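Uncharacterized protein (Bacteroides ovatus, PDB 4IRT) is of unknown function but has a BNR-repeat beta-propeller fold and may act as a neuraminidase, removing terminal sialic acids from glycans. Local coordinates at residues H192-W197 with P264-Y269; N237-C242 with K288-R293; W270-S275 with Q279-W284; I329-D332 with G336-V339. All blocks are in the same frame, centred on the assembly; numbering follows the deposited sequence. Where two conformers were deposited one is given.

Contact 1 (H192-W197 with P264-Y269); sequences HLSWVW and PYIATY
The imidazole of His192 meets the Pro264 ring at about a right angle between the two side chains, ND1 lying 3.9 Å from Pro264 CB. Farther along the same strand two indoles sit together: Trp195 NE1 is 3.3 Å above the plane of the Trp197 ring, offset toward its rim, while Trp197 CD2 lies in the Trp195 plane at the edge of that ring. This is blade-on-blade packing in a beta-propeller. Strand 191-198 is the second strand of one four-stranded antiparallel sheet, strand 264-271 the second strand of the next, and the sheets meet through their faces. The CA atoms of His192 and Pro264 are 7.2 Å apart, too far for backbone pairing, and side chains fill the gap together with Met256 of strand 255-258.

Both imidazole nitrogens are taken up within the first sheet and beside it: ND1 bonds to the hydroxyl of Tyr211 and NE2 to Asp186, which fixes the rotation of the ring that Pro264 touches. Ser194 is handled the same way. Its OG sits between the backbone N and the carbonyl carbon (chi1 55°) and bonds to Gln182, yet the same oxygen lies 3.7 Å from Ile266 CG1. The closest approach belongs to carbon: Ile266 reaches forward with its delta methyl, placing CD1 3.6 Å from Ser194 CB.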
loop_
_atom_site.group_PDB
_atom_site.type_symbol
_atom_site.label_atom_id
_atom_site.label_comp_id
_atom_site.label_asym_id
_atom_site.label_seq_id
_atom_site.Cartn_x
_atom_site.Cartn_y
_atom_site.Cartn_z
ATOM N N HIS A 192 -12.189 -3.898 -0.671
ATOM C CA HIS A 192 -12.116 -3.761 0.763
ATOM C C HIS A 192 -11.491 -2.434 1.121
ATOM O O HIS A 192 -10.577 -1.984 0.448
ATOM C CB HIS A 192 -11.277 -4.902 1.371
ATOM C CG HIS A 192 -11.831 -6.262 1.096
ATOM N ND1 HIS A 192 -12.648 -6.912 1.984
ATOM C CD2 HIS A 192 -11.722 -7.078 0.018
ATOM C CE1 HIS A 192 -13.024 -8.074 1.476
ATOM N NE2 HIS A 192 -12.460 -8.208 0.287
ATOM N N LEU A 193 -11.957 -1.837 2.209
ATOM C CA LEU A 193 -11.451 -0.548 2.688
ATOM C C LEU A 193 -11.376 -0.539 4.201
ATOM O O LEU A 193 -12.357 -0.852 4.872
ATOM C CB LEU A 193 -12.425 0.553 2.238
ATOM C CG LEU A 193 -12.284 1.957 2.826
ATOM C CD1 LEU A 193 -11.003 2.622 2.396
ATOM C CD2 LEU A 193 -13.475 2.792 2.387
ATOM N N SER A 194 -10.224 -0.162 4.742
ATOM C CA SER A 194 -10.075 0.070 6.195
ATOM C C SER A 194 -9.308 1.369 6.428
ATOM O O SER A 194 -8.591 1.877 5.526
ATOM C CB SER A 194 -9.385 -1.094 6.897
ATOM O OG SER A 194 -8.138 -1.381 6.316
ATOM N N TRP A 195 -9.456 1.915 7.638
ATOM C CA TRP A 195 -8.853 3.196 7.975
ATOM C C TRP A 195 -8.770 3.412 9.460
ATOM O O TRP A 195 -9.438 2.728 10.212
ATOM C CB TRP A 195 -9.614 4.356 7.320
ATOM C CG TRP A 195 -10.978 4.648 7.818
ATOM C CD1 TRP A 195 -11.326 5.636 8.741
ATOM C CD2 TRP A 195 -12.215 4.054 7.389
ATOM N NE1 TRP A 195 -12.687 5.656 8.910
ATOM C CE2 TRP A 195 -13.260 4.707 8.097
ATOM C CE3 TRP A 195 -12.543 3.003 6.519
ATOM C CZ2 TRP A 195 -14.599 4.328 7.972
ATOM C CZ3 TRP A 195 -13.909 2.636 6.369
ATOM C CH2 TRP A 195 -14.905 3.303 7.087
ATOM N N VAL A 196 -7.946 4.377 9.846
ATOM C CA VAL A 196 -7.892 4.897 11.210
ATOM C C VAL A 196 -8.321 6.352 11.131
ATOM O O VAL A 196 -8.188 7.013 10.077
ATOM C CB VAL A 196 -6.470 4.808 11.833
ATOM C CG1 VAL A 196 -5.936 3.368 11.715
ATOM C CG2 VAL A 196 -5.521 5.814 11.200
ATOM N N TRP A 197 -8.881 6.836 12.222
ATOM C CA TRP A 197 -9.155 8.228 12.334
ATOM C C TRP A 197 -7.936 8.928 12.858
ATOM O O TRP A 197 -7.166 8.360 13.635
ATOM C CB TRP A 197 -10.289 8.465 13.307
ATOM C CG TRP A 197 -11.604 7.884 12.876
ATOM C CD1 TRP A 197 -12.307 6.909 13.518
ATOM C CD2 TRP A 197 -12.410 8.280 11.748
ATOM N NE1 TRP A 197 -13.497 6.666 12.859
ATOM C CE2 TRP A 197 -13.583 7.500 11.776
ATOM C CE3 TRP A 197 -12.263 9.236 10.735
ATOM C CZ2 TRP A 197 -14.621 7.648 10.818
ATOM C CZ3 TRP A 197 -13.284 9.379 9.802
ATOM C CH2 TRP A 197 -14.440 8.583 9.847
ATOM N N PRO A 264 -11.431 -10.179 5.184
ATOM C CA PRO A 264 -10.406 -9.118 5.212
ATOM C C PRO A 264 -9.410 -9.305 6.332
ATOM O O PRO A 264 -9.790 -9.741 7.426
ATOM C CB PRO A 264 -11.205 -7.838 5.481
ATOM C CG PRO A 264 -12.387 -8.345 6.318
ATOM C CD PRO A 264 -12.725 -9.687 5.691
ATOM N N TYR A 265 -8.170 -8.912 6.056
ATOM C CA TYR A 265 -7.059 -8.963 6.985
ATOM C C TYR A 265 -6.348 -7.615 6.956
ATOM O O TYR A 265 -6.078 -7.102 5.880
ATOM C CB TYR A 265 -6.050 -10.021 6.580
ATOM C CG TYR A 265 -6.559 -11.424 6.686
ATOM C CD1 TYR A 265 -7.436 -11.911 5.744
ATOM C CD2 TYR A 265 -6.168 -12.251 7.718
ATOM C CE1 TYR A 265 -7.915 -13.211 5.821
ATOM C CE2 TYR A 265 -6.649 -13.550 7.817
ATOM C CZ TYR A 265 -7.527 -14.021 6.866
ATOM O OH TYR A 265 -8.022 -15.310 6.917
ATOM N N ILE A 266 -6.066 -7.041 8.130
ATOM C CA ILE A 266 -5.441 -5.702 8.218
ATOM C C ILE A 266 -4.167 -5.796 9.053
ATOM O O ILE A 266 -4.211 -6.326 10.139
ATOM C CB ILE A 266 -6.392 -4.694 8.876
ATOM C CG1 ILE A 266 -7.705 -4.618 8.096
ATOM C CG2 ILE A 266 -5.705 -3.330 9.009
ATOM C CD1 ILE A 266 -8.932 -4.107 8.856
ATOM N N ALA A 267 -3.051 -5.293 8.532
ATOM C CA ALA A 267 -1.752 -5.363 9.214
ATOM C C ALA A 267 -1.314 -3.981 9.673
ATOM O O ALA A 267 -1.331 -3.012 8.906
ATOM C CB ALA A 267 -0.704 -5.967 8.301
ATOM N N THR A 268 -0.953 -3.881 10.944
ATOM C CA THR A 268 -0.580 -2.620 11.532
ATOM C C THR A 268 0.195 -2.862 12.813
ATOM O O THR A 268 0.712 -3.976 13.039
ATOM C CB THR A 268 -1.815 -1.678 11.755
ATOM O OG1 THR A 268 -1.364 -0.396 12.167
ATOM C CG2 THR A 268 -2.774 -2.237 12.832
ATOM N N TYR A 269 0.343 -1.801 13.623
ATOM C CA TYR A 269 0.954 -1.923 14.934
ATOM C C TYR A 269 0.386 -0.927 15.958
ATOM O O TYR A 269 -0.180 0.098 15.602
ATOM C CB TYR A 269 2.492 -1.857 14.885
ATOM C CG TYR A 269 3.146 -0.549 14.417
ATOM C CD1 TYR A 269 3.183 0.574 15.242
ATOM C CD2 TYR A 269 3.758 -0.471 13.173
ATOM C CE1 TYR A 269 3.791 1.751 14.827
ATOM C CE2 TYR A 269 4.389 0.706 12.728
ATOM C CZ TYR A 269 4.393 1.810 13.547
ATOM O OH TYR A 269 5.004 2.978 13.154
#

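Contact 2 (N237-C242 with K288-R293); sequences NAEYAC and KMWHQR
Glu239 reaches the indole of Trp290 with a fully stretched side chain: CG stands anti to the backbone N (chi1 -179°), and the chain stays extended beyond it, carrying OE2 to within 2.8 Å of Trp290 NE1. The bond is nearly straight, 170° at the hydrogen, and OE2 lies in the plane of the indole. The carboxylate itself is turned steeply against the ring, so the N-H comes in from above the carboxylate plane. OE2 is shared, since Thr224 also hydrogen-bonds to it; two partners thus hold the buried acid end in place.

On Trp290, CG lies anti to the carbonyl carbon (chi1 -72°), which swings the broad ring over Ala241. The methyl of Ala241 then sits almost exactly over the six-membered ring, a CH-pi contact with CB 3.3 Å from the ring centroid. Lower down, Ala241 O is 3.5 Å from Trp290 CB. A leucine in place of Trp290 would probably leave Glu239 without its N-H donor and the Ala241 methyl without a flat surface to rest on.

Ala241 and Cys242 both face Ile209 in a classic beta bulge, and the chain turns a corner there. The whole arrangement joins the outermost strands of two successive four-stranded sheets, 239-242 and 290-294, as neighbouring blades of a beta-propeller.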
loop_
_atom_site.group_PDB
_atom_site.type_symbol
_atom_site.label_atom_id
_atom_site.label_comp_id
_atom_site.label_asym_id
_atom_site.label_seq_id
_atom_site.Cartn_x
_atom_site.Cartn_y
_atom_site.Cartn_z
ATOM N N ASN A 237 -21.311 6.035 12.331
ATOM C CA ASN A 237 -21.895 4.849 11.670
ATOM C C ASN A 237 -20.882 3.845 11.156
ATOM O O ASN A 237 -21.260 2.761 10.683
ATOM C CB ASN A 237 -22.899 5.259 10.551
ATOM C CG ASN A 237 -22.253 6.056 9.428
ATOM O OD1 ASN A 237 -21.285 6.775 9.644
ATOM N ND2 ASN A 237 -22.790 5.928 8.222
ATOM N N ALA A 238 -19.602 4.187 11.250
ATOM C CA ALA A 238 -18.558 3.291 10.755
ATOM C C ALA A 238 -18.597 1.961 11.502
ATOM O O ALA A 238 -18.917 1.933 12.691
ATOM C CB ALA A 238 -17.197 3.930 10.930
ATOM N N GLU A 239 -18.209 0.892 10.805
ATOM C CA GLU A 239 -17.981 -0.382 11.423
ATOM C C GLU A 239 -16.598 -0.354 12.072
ATOM O O GLU A 239 -15.605 -0.117 11.392
ATOM C CB GLU A 239 -18.067 -1.543 10.420
ATOM C CG GLU A 239 -17.839 -2.889 11.117
ATOM C CD GLU A 239 -17.951 -4.116 10.242
ATOM O OE1 GLU A 239 -18.184 -4.015 9.003
ATOM O OE2 GLU A 239 -17.795 -5.217 10.844
ATOM N N TYR A 240 -16.530 -0.641 13.372
ATOM C CA TYR A 240 -15.256 -0.727 14.072
ATOM C C TYR A 240 -14.721 -2.150 14.052
ATOM O O TYR A 240 -15.208 -3.031 14.767
ATOM C CB TYR A 240 -15.385 -0.138 15.487
ATOM C CG TYR A 240 -15.543 1.372 15.355
ATOM C CD1 TYR A 240 -16.790 1.941 15.039
ATOM C CD2 TYR A 240 -14.440 2.210 15.415
ATOM C CE1 TYR A 240 -16.928 3.311 14.826
ATOM C CE2 TYR A 240 -14.573 3.589 15.234
ATOM C CZ TYR A 240 -15.818 4.129 14.932
ATOM O OH TYR A 240 -15.916 5.483 14.712
ATOM N N ALA A 241 -13.676 -2.350 13.268
ATOM C CA ALA A 241 -12.949 -3.615 13.276
ATOM C C ALA A 241 -12.164 -3.802 14.578
ATOM O O ALA A 241 -12.074 -4.922 15.100
ATOM C CB ALA A 241 -12.027 -3.717 12.083
ATOM N N CYS A 242 -11.621 -2.712 15.104
ATOM C CA CYS A 242 -10.892 -2.757 16.370
ATOM C C CYS A 242 -10.934 -1.387 16.989
ATOM O O CYS A 242 -10.451 -0.399 16.381
ATOM C CB CYS A 242 -9.453 -3.251 16.184
ATOM S SG CYS A 242 -8.573 -3.608 17.747
ATOM N N LYS A 288 -17.987 -13.627 10.658
ATOM C CA LYS A 288 -18.898 -13.454 11.786
ATOM C C LYS A 288 -18.365 -12.568 12.892
ATOM O O LYS A 288 -19.144 -11.966 13.606
ATOM C CB LYS A 288 -19.225 -14.829 12.390
ATOM C CG LYS A 288 -19.812 -15.857 11.425
ATOM C CD LYS A 288 -21.058 -15.362 10.696
ATOM C CE LYS A 288 -22.259 -15.186 11.619
ATOM N NZ LYS A 288 -23.013 -16.461 11.798
HETATM N N MSE A 289 -17.044 -12.556 13.074
HETATM C CA MSE A 289 -16.424 -11.816 14.170
HETATM C C MSE A 289 -15.064 -11.286 13.764
HETATM O O MSE A 289 -14.321 -11.922 12.977
HETATM C CB MSE A 289 -16.176 -12.702 15.401
HETATM C CG MSE A 289 -17.423 -13.237 16.115
HETATM SE SE MSE A 289 -18.222 -11.893 17.321
HETATM C CE MSE A 289 -16.930 -11.963 18.811
ATOM N N TRP A 290 -14.713 -10.143 14.351
ATOM C CA TRP A 290 -13.358 -9.582 14.260
ATOM C C TRP A 290 -12.445 -10.189 15.338
ATOM O O TRP A 290 -12.879 -10.519 16.445
ATOM C CB TRP A 290 -13.370 -8.060 14.400
ATOM C CG TRP A 290 -13.939 -7.337 13.221
ATOM C CD1 TRP A 290 -15.211 -6.820 13.103
ATOM C CD2 TRP A 290 -13.275 -7.039 11.997
ATOM N NE1 TRP A 290 -15.361 -6.221 11.900
ATOM C CE2 TRP A 290 -14.189 -6.339 11.193
ATOM C CE3 TRP A 290 -11.993 -7.287 11.508
ATOM C CZ2 TRP A 290 -13.869 -5.903 9.923
ATOM C CZ3 TRP A 290 -11.679 -6.839 10.273
ATOM C CH2 TRP A 290 -12.597 -6.150 9.490
ATOM N N HIS A 291 -11.183 -10.381 14.971
ATOM C CA HIS A 291 -10.159 -10.948 15.835
ATOM C C HIS A 291 -8.905 -10.110 15.708
ATOM O O HIS A 291 -8.745 -9.383 14.744
ATOM C CB HIS A 291 -9.806 -12.383 15.390
ATOM C CG HIS A 291 -10.987 -13.293 15.266
ATOM N ND1 HIS A 291 -11.521 -13.964 16.345
ATOM C CD2 HIS A 291 -11.721 -13.666 14.193
ATOM C CE1 HIS A 291 -12.551 -14.699 15.944
ATOM N NE2 HIS A 291 -12.689 -14.539 14.640
ATOM N N GLN A 292 -8.024 -10.229 16.697
ATOM C CA GLN A 292 -6.737 -9.586 16.676
ATOM C C GLN A 292 -5.684 -10.558 17.186
ATOM O O GLN A 292 -5.988 -11.416 18.022
ATOM C CB GLN A 292 -6.730 -8.346 17.586
ATOM C CG GLN A 292 -7.046 -8.664 19.057
ATOM C CD GLN A 292 -6.900 -7.464 19.998
ATOM O OE1 GLN A 292 -5.913 -6.738 19.955
ATOM N NE2 GLN A 292 -7.858 -7.314 20.909
ATOM N N ARG A 293 -4.468 -10.452 16.656
ATOM C CA ARG A 293 -3.336 -11.148 17.244
ATOM C C ARG A 293 -2.100 -10.268 17.191
ATOM O O ARG A 293 -1.929 -9.439 16.267
ATOM C CB ARG A 293 -3.079 -12.488 16.541
ATOM C CG ARG A 293 -4.219 -13.508 16.626
ATOM C CD ARG A 293 -4.274 -14.237 17.956
ATOM N NE ARG A 293 -5.237 -15.337 17.909
ATOM C CZ ARG A 293 -6.540 -15.163 18.101
ATOM N NH1 ARG A 293 -6.994 -13.943 18.354
ATOM N NH2 ARG A 293 -7.376 -16.193 18.056
#

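Contact 3 (W270-S275 with Q279-W284); sequences WREPNS and QYRIVW
Trp270 and Gln279 form an antiparallel hydrogen-bonded pair, Trp270 N to Gln279 O at 3.1 Å and Gln279 N to Trp270 O at 2.9 Å, with a type I turn from Glu272 to Ser275 in the connection between the two strands. Arg281 then bends at chi2 (-74°) and folds back over Trp270. Its guanidinium lies flat on the indole, planes 10° apart and centres 3.9 Å apart, in a stack that is also a cation-pi contact. Nearer the backbone, Arg281 CG sits 3.4 Å from the centroid of the six-membered ring.

The rim of the guanidinium is just as busy. NE and NH2 of Arg281 both grip Trp270 O, at 3.2 and 3.0 Å, giving that carbonyl three donors in all. At the far end NH1 and NH2 of Arg281 close on Glu272 OE1, at 2.9 and 2.7 Å, in a salt bridge. A leucine here would probably leave Glu272 without this counter-charge, strip two donors from Trp270 O and lose the flat cation on the indole.

Val283 meets the indole edge. Within the sheet Trp270 also touches Gln292 of strand 290-294, and Cys242 of strand 239-242 packs on it from the preceding blade.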
loop_
_atom_site.group_PDB
_atom_site.type_symbol
_atom_site.label_atom_id
_atom_site.label_comp_id
_atom_site.label_asym_id
_atom_site.label_seq_id
_atom_site.Cartn_x
_atom_site.Cartn_y
_atom_site.Cartn_z
ATOM N N TRP A 270 0.498 -1.301 17.227
ATOM C CA TRP A 270 0.167 -0.456 18.374
ATOM C C TRP A 270 0.710 -1.126 19.655
ATOM O O TRP A 270 1.072 -2.301 19.641
ATOM C CB TRP A 270 -1.358 -0.183 18.438
ATOM C CG TRP A 270 -2.213 -1.414 18.799
ATOM C CD1 TRP A 270 -2.445 -1.914 20.055
ATOM C CD2 TRP A 270 -2.993 -2.219 17.903
ATOM N NE1 TRP A 270 -3.286 -3.003 19.989
ATOM C CE2 TRP A 270 -3.633 -3.214 18.682
ATOM C CE3 TRP A 270 -3.233 -2.182 16.530
ATOM C CZ2 TRP A 270 -4.464 -4.168 18.121
ATOM C CZ3 TRP A 270 -4.053 -3.167 15.972
ATOM C CH2 TRP A 270 -4.649 -4.126 16.759
ATOM N N ARG A 271 0.759 -0.385 20.765
ATOM C CA ARG A 271 1.296 -0.930 22.030
ATOM C C ARG A 271 0.252 -1.584 22.940
ATOM O O ARG A 271 -0.951 -1.288 22.878
ATOM C CB ARG A 271 2.052 0.138 22.842
ATOM C CG ARG A 271 1.193 1.236 23.468
ATOM C CD ARG A 271 2.024 2.164 24.370
ATOM N NE ARG A 271 1.176 3.260 24.847
ATOM C CZ ARG A 271 0.356 3.185 25.897
ATOM N NH1 ARG A 271 0.273 2.076 26.624
ATOM N NH2 ARG A 271 -0.430 4.216 26.213
ATOM N N GLU A 272 0.716 -2.518 23.758
ATOM C CA GLU A 272 -0.091 -3.004 24.891
ATOM C C GLU A 272 -0.329 -1.879 25.914
ATOM O O GLU A 272 0.505 -0.976 26.059
ATOM C CB GLU A 272 0.601 -4.197 25.565
ATOM C CG GLU A 272 0.727 -5.421 24.705
ATOM C CD GLU A 272 -0.617 -6.026 24.368
ATOM O OE1 GLU A 272 -1.308 -5.507 23.458
ATOM O OE2 GLU A 272 -0.982 -7.026 25.029
ATOM N N PRO A 273 -1.458 -1.939 26.657
ATOM C CA PRO A 273 -1.729 -0.892 27.631
ATOM C C PRO A 273 -0.628 -0.781 28.685
ATOM O O PRO A 273 -0.201 0.337 29.013
ATOM C CB PRO A 273 -3.070 -1.289 28.270
ATOM C CG PRO A 273 -3.488 -2.565 27.623
ATOM C CD PRO A 273 -2.573 -2.881 26.494
ATOM N N ASN A 274 -0.151 -1.924 29.180
ATOM C CA ASN A 274 0.828 -1.910 30.246
ATOM C C ASN A 274 2.275 -1.939 29.751
ATOM O O ASN A 274 3.094 -2.628 30.311
ATOM C CB ASN A 274 0.578 -3.083 31.199
ATOM C CG ASN A 274 1.025 -2.770 32.598
ATOM O OD1 ASN A 274 1.420 -1.632 32.875
ATOM N ND2 ASN A 274 0.885 -3.735 33.514
ATOM N N SER A 275 2.583 -1.156 28.718
ATOM C CA SER A 275 3.874 -1.215 28.056
ATOM C C SER A 275 4.120 0.117 27.347
ATOM O O SER A 275 3.175 0.882 27.162
ATOM C CB SER A 275 3.836 -2.322 26.985
ATOM O OG SER A 275 5.082 -2.483 26.341
ATOM N N GLN A 279 3.838 -3.022 19.048
ATOM C CA GLN A 279 3.931 -4.402 18.607
ATOM C C GLN A 279 3.133 -4.548 17.342
ATOM O O GLN A 279 2.051 -3.960 17.226
ATOM C CB GLN A 279 3.308 -5.357 19.651
ATOM C CG GLN A 279 3.900 -5.268 21.046
ATOM C CD GLN A 279 5.273 -5.920 21.183
ATOM O OE1 GLN A 279 5.794 -6.542 20.246
ATOM N NE2 GLN A 279 5.866 -5.771 22.348
ATOM N N TYR A 280 3.646 -5.364 16.430
ATOM C CA TYR A 280 2.948 -5.712 15.216
ATOM C C TYR A 280 1.679 -6.536 15.490
ATOM O O TYR A 280 1.631 -7.366 16.411
ATOM C CB TYR A 280 3.865 -6.470 14.278
ATOM C CG TYR A 280 4.892 -5.653 13.545
ATOM C CD1 TYR A 280 4.517 -4.795 12.502
ATOM C CD2 TYR A 280 6.271 -5.748 13.860
ATOM C CE1 TYR A 280 5.448 -4.085 11.784
ATOM C CE2 TYR A 280 7.219 -4.995 13.140
ATOM C CZ TYR A 280 6.800 -4.194 12.113
ATOM O OH TYR A 280 7.671 -3.464 11.324
ATOM N N ARG A 281 0.638 -6.255 14.709
ATOM C CA ARG A 281 -0.680 -6.821 14.871
ATOM C C ARG A 281 -1.270 -7.244 13.550
ATOM O O ARG A 281 -0.977 -6.655 12.521
ATOM C CB ARG A 281 -1.629 -5.746 15.418
ATOM C CG ARG A 281 -1.070 -5.009 16.610
ATOM C CD ARG A 281 -1.091 -5.829 17.890
ATOM N NE ARG A 281 -0.471 -5.083 18.996
ATOM C CZ ARG A 281 -0.722 -5.269 20.293
ATOM N NH1 ARG A 281 -1.555 -6.220 20.662
ATOM N NH2 ARG A 281 -0.115 -4.523 21.220
ATOM N N ILE A 282 -2.176 -8.214 13.612
ATOM C CA ILE A 282 -3.109 -8.475 12.530
ATOM C C ILE A 282 -4.551 -8.440 13.064
ATOM O O ILE A 282 -4.824 -8.919 14.167
ATOM C CB ILE A 282 -2.759 -9.812 11.811
ATOM C CG1 ILE A 282 -3.502 -9.922 10.486
ATOM C CG2 ILE A 282 -3.025 -11.024 12.703
ATOM C CD1 ILE A 282 -2.907 -10.938 9.539
ATOM N N VAL A 283 -5.456 -7.865 12.271
ATOM C CA VAL A 283 -6.881 -7.785 12.591
ATOM C C VAL A 283 -7.608 -8.369 11.387
ATOM O O VAL A 283 -7.356 -7.965 10.262
ATOM C CB VAL A 283 -7.286 -6.327 12.814
ATOM C CG1 VAL A 283 -8.789 -6.134 12.965
ATOM C CG2 VAL A 283 -6.518 -5.723 13.973
ATOM N N TRP A 284 -8.537 -9.283 11.611
ATOM C CA TRP A 284 -9.262 -9.902 10.514
ATOM C C TRP A 284 -10.659 -10.323 10.930
ATOM O O TRP A 284 -10.956 -10.429 12.134
ATOM C CB TRP A 284 -8.490 -11.116 9.975
ATOM C CG TRP A 284 -8.602 -12.388 10.821
ATOM C CD1 TRP A 284 -9.413 -13.479 10.577
ATOM C CD2 TRP A 284 -7.887 -12.690 12.028
ATOM N NE1 TRP A 284 -9.242 -14.424 11.569
ATOM C CE2 TRP A 284 -8.334 -13.962 12.476
ATOM C CE3 TRP A 284 -6.938 -11.999 12.801
ATOM C CZ2 TRP A 284 -7.839 -14.559 13.613
ATOM C CZ3 TRP A 284 -6.442 -12.610 13.926
ATOM C CH2 TRP A 284 -6.918 -13.883 14.334
#

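Contact 4 (I329-D332 with G336-V339); sequences IFRD and GSRV
Gly336 brings the chain back beside Asp332, with a positive phi (75°) that suits glycine. Ser337 makes the direct backbone link: its N bonds to Asp332 O at 2.9 Å. Ser337 CB rests 3.9 Å from Arg331 CD, while its OG shares a water at 2.7 Å that is weakly bonded to Arg331 NH1 as well. Arg331 gets there with CG anti to the backbone N (chi1 170°) and bends at the next two torsions; NE bonds to the carbonyl of Trp365 and NH1 to that of Ile312.

Arg338 contributes its carbonyl. A second water donates to Arg338 O at 2.7 Å and accepts from Asp332 N at 2.8 Å, bridging the two backbones where they stand too far apart to bond directly. The same oxygen faces Arg331 CA in a CA-H...O contact of 3.5 Å. At Val339 the contact turns apolar, CG1 lying 4.2 Å from Ile329 CG2.

This is the connection between strands 325-330 and 340-344 of one antiparallel sheet. Val339 and Ile329 both pack on Leu382 of strand 381-385, Phe330 touches Ile354 of strand 353-356, and its ring meets Tyr280 of strand 278-285 in the preceding sheet.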
loop_
_atom_site.group_PDB
_atom_site.type_symbol
_atom_site.label_atom_id
_atom_site.label_comp_id
_atom_site.label_asym_id
_atom_site.label_seq_id
_atom_site.Cartn_x
_atom_site.Cartn_y
_atom_site.Cartn_z
ATOM N N ILE A 329 5.172 -9.414 6.375
ATOM C CA ILE A 329 6.450 -8.840 6.003
ATOM C C ILE A 329 6.684 -7.509 6.740
ATOM O O ILE A 329 5.781 -6.646 6.800
ATOM C CB ILE A 329 6.546 -8.625 4.488
ATOM C CG1 ILE A 329 6.175 -9.897 3.719
ATOM C CG2 ILE A 329 7.949 -8.181 4.112
ATOM C CD1 ILE A 329 7.091 -11.080 3.997
ATOM N N PHE A 330 7.848 -7.392 7.373
ATOM C CA PHE A 330 8.186 -6.245 8.168
ATOM C C PHE A 330 9.695 -5.947 8.172
ATOM O O PHE A 330 10.459 -6.576 7.459
ATOM C CB PHE A 330 7.646 -6.416 9.580
ATOM C CG PHE A 330 8.344 -7.452 10.405
ATOM C CD1 PHE A 330 8.037 -8.804 10.270
ATOM C CD2 PHE A 330 9.254 -7.076 11.399
ATOM C CE1 PHE A 330 8.618 -9.749 11.100
ATOM C CE2 PHE A 330 9.858 -8.025 12.199
ATOM C CZ PHE A 330 9.557 -9.370 12.036
ATOM N N ARG A 331 10.072 -4.933 8.933
ATOM C CA ARG A 331 11.486 -4.567 9.100
ATOM C C ARG A 331 11.597 -3.945 10.470
ATOM O O ARG A 331 10.813 -3.053 10.816
ATOM C CB ARG A 331 11.889 -3.620 7.973
ATOM C CG ARG A 331 13.258 -2.936 8.087
ATOM C CD ARG A 331 13.224 -1.672 8.924
ATOM N NE ARG A 331 12.435 -0.644 8.274
ATOM C CZ ARG A 331 12.003 0.478 8.840
ATOM N NH1 ARG A 331 12.232 0.761 10.125
ATOM N NH2 ARG A 331 11.348 1.339 8.091
ATOM N N ASP A 332 12.605 -4.356 11.233
ATOM C CA ASP A 332 12.709 -3.964 12.645
ATOM C C ASP A 332 14.167 -3.710 13.016
ATOM O O ASP A 332 15.028 -4.562 12.792
ATOM C CB ASP A 332 12.089 -5.087 13.500
ATOM C CG ASP A 332 11.820 -4.692 14.972
ATOM O OD1 ASP A 332 12.509 -3.821 15.558
ATOM O OD2 ASP A 332 10.917 -5.352 15.558
ATOM N N GLY A 336 18.153 -5.779 13.163
ATOM C CA GLY A 336 19.140 -5.201 12.250
ATOM C C GLY A 336 18.571 -4.569 10.991
ATOM O O GLY A 336 19.294 -4.375 10.019
ATOM N N SER A 337 17.274 -4.234 11.015
ATOM C CA SER A 337 16.599 -3.601 9.870
ATOM C C SER A 337 16.720 -4.420 8.593
ATOM O O SER A 337 16.779 -3.882 7.480
ATOM C CB SER A 337 17.058 -2.140 9.696
ATOM O OG SER A 337 16.987 -1.462 10.947
ATOM N N ARG A 338 16.723 -5.745 8.748
ATOM C CA ARG A 338 16.652 -6.641 7.602
ATOM C C ARG A 338 15.210 -6.684 7.089
ATOM O O ARG A 338 14.292 -6.168 7.735
ATOM C CB ARG A 338 17.161 -8.026 8.019
ATOM C CG ARG A 338 18.649 -7.984 8.397
ATOM C CD ARG A 338 19.138 -9.271 9.036
ATOM N NE ARG A 338 20.582 -9.239 9.274
ATOM C CZ ARG A 338 21.143 -8.905 10.434
ATOM N NH1 ARG A 338 20.396 -8.562 11.478
ATOM N NH2 ARG A 338 22.459 -8.909 10.544
ATOM N N VAL A 339 15.005 -7.261 5.911
ATOM C CA VAL A 339 13.653 -7.614 5.500
ATOM C C VAL A 339 13.336 -8.833 6.339
ATOM O O VAL A 339 14.121 -9.779 6.358
ATOM C CB VAL A 339 13.557 -7.976 4.017
ATOM C CG1 VAL A 339 12.154 -8.432 3.685
ATOM C CG2 VAL A 339 13.944 -6.777 3.181
HETATM O O HOH W 1 15.038 0.365 11.000
HETATM O O HOH W 2 14.019 -6.574 10.362
#

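In the fold
Contacts 1 and 2 join the same two successive blades: contact 1 through their second strands and a buried, mostly apolar meeting about 11 Å from the centre of the chain, contact 2 through the outer strands, partly exposed and about 20 Å out, where an acid meets an indole. Pro264 and Ile266 pack on Trp290, linking the two. Contacts 3 and 4 instead work within single sheets, each near the turn between consecutive strands; both are buried, though contact 3 lies as far out as contact 2. Contact 3 relies on direct backbone pairing and a stacked, salt-bridged arginine; contact 4 makes more use of water. Contact 3 shares strand 264-271 with contact 1, and Tyr280 touches Phe330 of contact 4.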